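Local coordinates for scarecrow-like protein 3 (Arabidopsis thaliana, PDB 6KPB), which probably acts as a transcription factor of the GRAS family in plant development and binds zinc finger proteins of the IDD group, JACKDAW/IDD10 among them, at residues E102-R107 against S358-R363; S406-G409 against E414-E417. All blocks are in the same frame, centred on the assembly; numbering follows the deposited sequence.

Contact 1 (E102-R107 against S358-R363)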
loop_
_atom_site.group_PDB
_atom_site.type_symbol
_atom_site.label_atom_id
_atom_site.label_comp_id
_atom_site.label_asym_id
_atom_site.label_seq_id
_atom_site.Cartn_x
_atom_site.Cartn_y
_atom_site.Cartn_z
ATOM N N GLU A 102 -0.095 -2.780 16.600
ATOM C CA GLU A 102 -0.111 -1.755 15.560
ATOM C C GLU A 102 -1.156 -0.690 15.858
ATOM O O GLU A 102 -0.919 0.505 15.640
ATOM C CB GLU A 102 -0.366 -2.395 14.193
ATOM C CG GLU A 102 -0.698 -1.390 13.098
ATOM C CD GLU A 102 -0.288 -1.859 11.716
ATOM O OE1 GLU A 102 0.347 -2.928 11.613
ATOM O OE2 GLU A 102 -0.592 -1.153 10.731
ATOM N N ALA A 103 -2.316 -1.104 16.370
ATOM C CA ALA A 103 -3.360 -0.151 16.730
ATOM C C ALA A 103 -2.884 0.797 17.824
ATOM O O ALA A 103 -3.025 2.021 17.708
ATOM C CB ALA A 103 -4.617 -0.900 17.171
ATOM N N LEU A 104 -2.316 0.244 18.900
ATOM C CA LEU A 104 -1.826 1.076 19.996
ATOM C C LEU A 104 -0.748 2.038 19.520
ATOM O O LEU A 104 -0.740 3.214 19.901
ATOM C CB LEU A 104 -1.295 0.198 21.128
ATOM C CG LEU A 104 -2.326 -0.488 22.024
ATOM C CD1 LEU A 104 -1.638 -1.361 23.064
ATOM C CD2 LEU A 104 -3.208 0.552 22.693
ATOM N N ALA A 105 0.175 1.553 18.686
ATOM C CA ALA A 105 1.222 2.424 18.165
ATOM C C ALA A 105 0.644 3.517 17.276
ATOM O O ALA A 105 1.179 4.630 17.235
ATOM C CB ALA A 105 2.257 1.601 17.402
ATOM N N ASN A 106 -0.447 3.224 16.567
ATOM C CA ASN A 106 -1.094 4.253 15.759
ATOM C C ASN A 106 -1.729 5.323 16.639
ATOM O O ASN A 106 -1.715 6.509 16.289
ATOM C CB ASN A 106 -2.139 3.621 14.841
ATOM C CG ASN A 106 -1.877 3.904 13.373
ATOM O OD1 ASN A 106 -1.076 3.224 12.731
ATOM N ND2 ASN A 106 -2.556 4.910 12.834
ATOM N N ARG A 107 -2.286 4.925 17.785
ATOM C CA ARG A 107 -2.946 5.889 18.662
ATOM C C ARG A 107 -1.949 6.887 19.239
ATOM O O ARG A 107 -2.187 8.100 19.215
ATOM C CB ARG A 107 -3.688 5.164 19.783
ATOM C CG ARG A 107 -4.469 6.098 20.691
ATOM C CD ARG A 107 -5.195 5.345 21.789
ATOM N NE ARG A 107 -6.047 6.238 22.569
ATOM C CZ ARG A 107 -7.303 6.534 22.254
ATOM N NH1 ARG A 107 -7.860 6.005 21.172
ATOM N NH2 ARG A 107 -8.003 7.360 23.018
ATOM N N SER A 358 -16.300 4.218 27.042
ATOM C CA SER A 358 -15.825 5.593 27.135
ATOM C C SER A 358 -14.303 5.667 27.056
ATOM O O SER A 358 -13.750 6.487 26.314
ATOM C CB SER A 358 -16.339 6.225 28.430
ATOM O OG SER A 358 -15.936 5.468 29.559
ATOM N N THR A 359 -13.608 4.810 27.796
ATOM C CA THR A 359 -12.158 4.885 27.893
ATOM C C THR A 359 -11.486 3.859 26.985
ATOM O O THR A 359 -12.106 2.905 26.509
ATOM C CB THR A 359 -11.695 4.673 29.337
ATOM O OG1 THR A 359 -11.823 3.289 29.686
ATOM C CG2 THR A 359 -12.526 5.512 30.294
ATOM N N LEU A 360 -10.190 4.078 26.753
ATOM C CA LEU A 360 -9.403 3.156 25.941
ATOM C C LEU A 360 -9.350 1.774 26.581
ATOM O O LEU A 360 -9.510 0.754 25.900
ATOM C CB LEU A 360 -7.993 3.718 25.742
ATOM C CG LEU A 360 -7.085 3.187 24.624
ATOM C CD1 LEU A 360 -6.462 1.837 24.963
ATOM C CD2 LEU A 360 -7.850 3.110 23.315
ATOM N N MET A 361 -9.123 1.722 27.896
ATOM C CA MET A 361 -8.987 0.437 28.577
ATOM C C MET A 361 -10.278 -0.366 28.509
ATOM O O MET A 361 -10.246 -1.599 28.404
ATOM C CB MET A 361 -8.569 0.658 30.032
ATOM C CG MET A 361 -8.163 -0.613 30.756
ATOM S SD MET A 361 -6.749 -1.422 29.981
ATOM C CE MET A 361 -5.528 -0.115 30.071
ATOM N N GLU A 362 -11.424 0.315 28.573
ATOM C CA GLU A 362 -12.710 -0.358 28.421
ATOM C C GLU A 362 -12.792 -1.077 27.081
ATOM O O GLU A 362 -13.017 -2.291 27.021
ATOM C CB GLU A 362 -13.850 0.653 28.551
ATOM C CG GLU A 362 -14.157 1.101 29.966
ATOM C CD GLU A 362 -15.182 2.218 29.999
ATOM O OE1 GLU A 362 -15.238 2.998 29.025
ATOM O OE2 GLU A 362 -15.935 2.313 30.991
ATOM N N ARG A 363 -12.608 -0.332 25.989
ATOM C CA ARG A 363 -12.729 -0.916 24.659
ATOM C C ARG A 363 -11.651 -1.959 24.401
ATOM O O ARG A 363 -11.902 -2.943 23.701
ATOM C CB ARG A 363 -12.677 0.184 23.601
ATOM C CG ARG A 363 -13.652 1.319 23.865
ATOM C CD ARG A 363 -13.876 2.171 22.629
ATOM N NE ARG A 363 -12.647 2.792 22.150
ATOM C CZ ARG A 363 -12.122 3.901 22.662
ATOM N NH1 ARG A 363 -12.716 4.512 23.679
ATOM N NH2 ARG A 363 -11.002 4.399 22.156
#
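R107 of helix 92-109 lays its side chain along L360, in the first turn of helix 360-381. With CG anti to the backbone N (chi1 -177°) and the chain extended as far as NE, it heads straight for the other segment. From CB, which points that way, the first contact comes at CD, 3.8 Å from L360 CD2. NE lies 3.8 Å from L360 CG, and CZ is 3.6 Å from L360 CD2. This methyl sits over one face of the guanidinium, nearer the border than the centre, and the two side chains run antiparallel. At the tip, R107 NH1 also lies against L360 CD2 (3.6 Å) and comes to 3.7 Å from R363 NH2, at the edge of that guanidinium, with the two planes 53° apart. No hydrogen bond crosses between the segments. Several of the polar atoms find partners nearby: R107 NH1 donates to I405 O, R363 NE to I404 O, and R363 NH2 forms a salt bridge with E408.

The other branch of L360 faces L104, CD1 to CD2 at 4.2 Å, and both leucines also touch helix 49-69. The start of helix 360-381 is organised by a capping box: E362 N donates to T359 OG1, at the N-cap, and T359 N returns a bond of 2.7 Å to E362 OE1. S358 OG reaches the same oxygen from the same face, so OE1 accepts two bonds that hold the carboxylate near the helix start.

The direct contact between these segments is apolar packing of two leucines, with a leucine methyl over an arginine face, while the guanidinium groups converge on the E408 carboxylate (R107 through a long, weak pair), whose negative charge probably offsets theirs.

Contact 2 (S406-G409 against E414-E417)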
loop_
_atom_site.group_PDB
_atom_site.type_symbol
_atom_site.label_atom_id
_atom_site.label_comp_id
_atom_site.label_asym_id
_atom_site.label_seq_id
_atom_site.Cartn_x
_atom_site.Cartn_y
_atom_site.Cartn_z
ATOM N N SER A 406 -7.414 3.149 17.992
ATOM C CA SER A 406 -6.583 4.300 17.665
ATOM C C SER A 406 -7.366 5.527 17.213
ATOM O O SER A 406 -6.759 6.584 17.016
ATOM C CB SER A 406 -5.566 3.923 16.584
ATOM O OG SER A 406 -6.195 3.762 15.325
ATOM N N CYS A 407 -8.681 5.430 17.042
ATOM C CA CYS A 407 -9.472 6.544 16.540
ATOM C C CYS A 407 -10.408 7.082 17.617
ATOM O O CYS A 407 -10.732 6.401 18.595
ATOM C CB CYS A 407 -10.282 6.133 15.306
ATOM S SG CYS A 407 -9.280 5.838 13.831
ATOM N N GLU A 408 -10.840 8.328 17.420
ATOM C CA GLU A 408 -11.750 9.002 18.335
ATOM C C GLU A 408 -12.687 9.907 17.548
ATOM O O GLU A 408 -12.486 10.170 16.359
ATOM C CB GLU A 408 -10.992 9.818 19.393
ATOM C CG GLU A 408 -10.429 8.992 20.540
ATOM C CD GLU A 408 -11.513 8.342 21.381
ATOM O OE1 GLU A 408 -12.674 8.802 21.330
ATOM O OE2 GLU A 408 -11.204 7.366 22.096
ATOM N N GLY A 409 -13.722 10.387 18.236
ATOM C CA GLY A 409 -14.672 11.300 17.619
ATOM C C GLY A 409 -15.388 10.658 16.450
ATOM O O GLY A 409 -15.721 9.467 16.469
ATOM N N GLU A 414 -16.390 2.183 13.999
ATOM C CA GLU A 414 -16.688 0.833 14.479
ATOM C C GLU A 414 -17.119 0.863 15.949
ATOM O O GLU A 414 -16.495 0.274 16.830
ATOM C CB GLU A 414 -15.481 -0.073 14.274
ATOM C CG GLU A 414 -15.135 -0.340 12.817
ATOM C CD GLU A 414 -16.277 -0.985 12.056
ATOM O OE1 GLU A 414 -16.977 -0.269 11.307
ATOM O OE2 GLU A 414 -16.485 -2.205 12.218
ATOM N N ARG A 415 -18.226 1.564 16.199
ATOM C CA ARG A 415 -18.758 1.720 17.554
ATOM C C ARG A 415 -19.808 0.637 17.795
ATOM O O ARG A 415 -21.018 0.876 17.796
ATOM C CB ARG A 415 -19.323 3.121 17.747
ATOM C CG ARG A 415 -18.271 4.214 17.663
ATOM C CD ARG A 415 -18.884 5.597 17.773
ATOM N NE ARG A 415 -17.864 6.626 17.951
ATOM C CZ ARG A 415 -17.463 7.077 19.133
ATOM N NH1 ARG A 415 -18.001 6.594 20.244
ATOM N NH2 ARG A 415 -16.526 8.014 19.208
ATOM N N HIS A 416 -19.317 -0.580 18.011
ATOM C CA HIS A 416 -20.199 -1.719 18.219
ATOM C C HIS A 416 -20.837 -1.658 19.601
ATOM O O HIS A 416 -20.183 -1.320 20.592
ATOM C CB HIS A 416 -19.418 -3.024 18.055
ATOM C CG HIS A 416 -18.606 -3.089 16.797
ATOM N ND1 HIS A 416 -17.410 -3.768 16.717
ATOM C CD2 HIS A 416 -18.820 -2.558 15.569
ATOM C CE1 HIS A 416 -16.919 -3.653 15.496
ATOM N NE2 HIS A 416 -17.756 -2.924 14.779
ATOM N N GLU A 417 -22.127 -1.984 19.665
ATOM C CA GLU A 417 -22.850 -2.049 20.925
ATOM C C GLU A 417 -23.690 -3.319 20.947
ATOM O O GLU A 417 -23.937 -3.940 19.910
ATOM C CB GLU A 417 -23.726 -0.807 21.143
ATOM C CG GLU A 417 -22.934 0.485 21.302
ATOM C CD GLU A 417 -23.780 1.633 21.819
ATOM O OE1 GLU A 417 -25.006 1.625 21.581
ATOM O OE2 GLU A 417 -23.218 2.540 22.471
#
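The loop that joins helix 387-406 to helix 419-428, in the predicted SAW region, closes back on itself where R415 reaches the backbone of G409. R415 NH2 donates to G409 O at 3.2 Å, with an N-H...O angle of 165°. The oxygen lies near the guanidinium plane, at its edge, whereas the donor is tilted 27° from the carbonyl plane of G409. An R415 chain extended from CG to NE spans the gap, for the nearest CA atoms, those of E408 and R415, are 10.1 Å apart. G409 has a positive phi of 62°, a backbone conformation readily adopted by glycine. E408 OE1 stays 4.5 Å from R415 NH2, too far for a salt bridge; the carboxylate is engaged through OE2 with R412.

R415 is also the centre of an inverse gamma turn, matched by a weak bond from H416 N to E414 O. This turn brings the flanking side chains together: H416 NE2 donates to E414 OE2 at 2.9 Å, from above the carboxylate plane, and E414 O stands over the centre of the imidazole face, 3.8 Å above it. Outside the segment H416 ND1 is hydrogen-bonded with H355, and E414 OE1 with H261, which ties the turn to neighbouring loops. The interhelical loop thus combines an inverse gamma turn centred on R415 with a bond from that residue's side chain to the G409 carbonyl.

In the fold
Contact 1 is partly buried and joins two helices distant in sequence, from the predicted LRI and PFYRE regions, whereas contact 2 lies at the surface within a single loop of the predicted SAW region. Their centres are 10 Å apart, and they touch directly. E408, peripheral to contact 2, is the carboxylate shared by the two, since the arginines of contact 1 turn toward it. S406 also packs its CB against the backbone of helix 92-109. The chemistry follows the setting: leucine and guanidinium packing between helices in contact 1, one side-chain to backbone hydrogen bond in contact 2.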